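Local coordinates for protein cobyrinic Acid a,c-diamide synthase (Mycobacterium smegmatis, PDB 4PFS) that binds ADP and magnesium as a ParA-family P-loop NTPase and may play a role in septum formation, at residues Ala23-Val28 with Ile130-Pro135. Sequence-based numbering, arbitrary orientation.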
loop_
_atom_site.group_PDB
_atom_site.type_symbol
_atom_site.label_atom_id
_atom_site.label_comp_id
_atom_site.label_asym_id
_atom_site.label_seq_id
_atom_site.Cartn_x
_atom_site.Cartn_y
_atom_site.Cartn_z
ATOM N N ALA A 23 8.160 6.082 -5.606
ATOM C CA ALA A 23 7.924 6.111 -4.165
ATOM C C ALA A 23 6.914 5.049 -3.752
ATOM O O ALA A 23 7.264 3.951 -3.325
ATOM C CB ALA A 23 7.412 7.508 -3.725
ATOM N N LYS A 24 5.647 5.420 -3.892
ATOM C CA LYS A 24 4.524 4.652 -3.386
ATOM C C LYS A 24 4.481 3.242 -3.957
ATOM O O LYS A 24 4.339 2.260 -3.217
ATOM C CB LYS A 24 3.210 5.369 -3.702
ATOM C CG LYS A 24 1.949 4.571 -3.319
ATOM C CD LYS A 24 0.710 5.399 -3.560
ATOM C CE LYS A 24 0.537 5.689 -5.037
ATOM N NZ LYS A 24 0.287 4.428 -5.779
ATOM N N THR A 25 4.601 3.152 -5.274
ATOM C CA THR A 25 4.485 1.879 -5.985
ATOM C C THR A 25 5.731 1.007 -5.794
ATOM O O THR A 25 5.641 -0.212 -5.644
ATOM C CB THR A 25 4.223 2.136 -7.489
ATOM O OG1 THR A 25 2.870 2.574 -7.644
ATOM C CG2 THR A 25 4.442 0.885 -8.316
ATOM N N THR A 26 6.891 1.647 -5.767
ATOM C CA THR A 26 8.143 0.953 -5.464
ATOM C C THR A 26 8.081 0.292 -4.099
ATOM O O THR A 26 8.596 -0.804 -3.903
ATOM C CB THR A 26 9.329 1.929 -5.513
ATOM O OG1 THR A 26 9.384 2.491 -6.819
ATOM C CG2 THR A 26 10.677 1.228 -5.209
ATOM N N THR A 27 7.437 0.973 -3.159
ATOM C CA THR A 27 7.312 0.478 -1.805
ATOM C C THR A 27 6.488 -0.805 -1.771
ATOM O O THR A 27 6.880 -1.774 -1.145
ATOM C CB THR A 27 6.659 1.534 -0.888
ATOM O OG1 THR A 27 7.575 2.616 -0.678
ATOM C CG2 THR A 27 6.251 0.910 0.454
ATOM N N VAL A 28 5.342 -0.804 -2.441
ATOM C CA VAL A 28 4.523 -1.999 -2.496
ATOM C C VAL A 28 5.326 -3.189 -3.048
ATOM O O VAL A 28 5.385 -4.264 -2.432
ATOM C CB VAL A 28 3.290 -1.807 -3.382
ATOM C CG1 VAL A 28 2.576 -3.156 -3.553
ATOM C CG2 VAL A 28 2.369 -0.710 -2.822
ATOM N N ILE A 130 -0.672 -6.910 -0.096
ATOM C CA ILE A 130 -0.309 -5.505 -0.082
ATOM C C ILE A 130 -1.047 -4.777 -1.200
ATOM O O ILE A 130 -1.044 -5.235 -2.340
ATOM C CB ILE A 130 1.203 -5.297 -0.237
ATOM C CG1 ILE A 130 1.966 -6.261 0.667
ATOM C CG2 ILE A 130 1.567 -3.849 0.087
ATOM C CD1 ILE A 130 3.483 -6.182 0.523
ATOM N N ILE A 131 -1.668 -3.648 -0.863
ATOM C CA ILE A 131 -2.519 -2.906 -1.792
ATOM C C ILE A 131 -1.930 -1.560 -2.164
ATOM O O ILE A 131 -1.665 -0.752 -1.288
ATOM C CB ILE A 131 -3.920 -2.654 -1.189
ATOM C CG1 ILE A 131 -4.486 -3.944 -0.598
ATOM C CG2 ILE A 131 -4.832 -2.058 -2.243
ATOM C CD1 ILE A 131 -5.767 -3.758 0.245
ATOM N N ASP A 132 -1.742 -1.329 -3.463
ATOM C CA ASP A 132 -1.274 -0.052 -4.003
ATOM C C ASP A 132 -2.450 0.855 -4.342
ATOM O O ASP A 132 -3.030 0.733 -5.419
ATOM C CB ASP A 132 -0.410 -0.288 -5.260
ATOM C CG ASP A 132 0.427 0.927 -5.638
ATOM O OD1 ASP A 132 0.649 1.799 -4.770
ATOM O OD2 ASP A 132 0.869 1.023 -6.814
ATOM N N CYS A 133 -2.801 1.764 -3.436
ATOM C CA CYS A 133 -3.915 2.698 -3.662
ATOM C C CYS A 133 -3.544 3.832 -4.614
ATOM O O CYS A 133 -2.407 4.288 -4.626
ATOM C CB CYS A 133 -4.403 3.291 -2.337
ATOM S SG CYS A 133 -4.843 2.022 -1.103
ATOM N N PRO A 134 -4.512 4.293 -5.416
ATOM C CA PRO A 134 -4.244 5.386 -6.367
ATOM C C PRO A 134 -3.992 6.696 -5.635
ATOM O O PRO A 134 -4.348 6.793 -4.466
ATOM C CB PRO A 134 -5.540 5.458 -7.211
ATOM C CG PRO A 134 -6.618 4.929 -6.267
ATOM C CD PRO A 134 -5.916 3.837 -5.463
ATOM N N PRO A 135 -3.401 7.697 -6.315
ATOM C CA PRO A 135 -3.171 8.982 -5.649
ATOM C C PRO A 135 -4.460 9.829 -5.630
ATOM O O PRO A 135 -4.661 10.792 -6.373
ATOM C CB PRO A 135 -2.072 9.613 -6.495
ATOM C CG PRO A 135 -2.352 9.061 -7.892
ATOM C CD PRO A 135 -2.909 7.687 -7.707
#
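Lys24 passes beside Asp132 OD1, its CG 3.4 Å from that oxygen and roughly level with the carboxylate plane. The first half of the chain runs straight out from the helix; it then curls at chi3 and chi4, lifting NZ to one face of the carboxylate and into the fork between a side chain and a backbone carbonyl. There NZ forms a salt bridge of 2.8 Å to Asp132 OD1, which it meets from well above the carboxylate plane. The same nitrogen donates to Cys133 O at 2.9 Å, tilted 29° from that carbonyl plane. The other carboxylate oxygen faces the next residue of the helix: Thr25 OG1 donates to Asp132 OD2 at 2.7 Å, on the syn lone pair. With both oxygens held by different residues, the carboxylate has little freedom to rotate.

This is the P-loop NTPase core. Lys24 and Thr25 are the lysine and threonine of the Walker A motif, at the start of helix 24-37, and Asp132 ends strand 128-132 in the position of the Walker B aspartate. Both Walker A residues bind ADP in this protein, and Thr25 also binds magnesium; its bond to Asp132 is consistent with the aspartate orienting the hydroxyl of a magnesium ligand.

One turn along the helix the contact becomes apolar. Val28 sends CG2 to Asp132 CB at 3.7 Å, under the carboxylate, while CG1, anti to the backbone N (chi1 172°), reaches Ile130 CG2 at 3.8 Å. Helix and strand run nearly antiparallel here: the axes of the short segments come within 8.5 Å, at 163°. Val15 of the neighbouring strand 11-15 touches Lys24, Val28 and Ile130, and Leu53 of helix 52-56 packs on both Thr25 and Asp132.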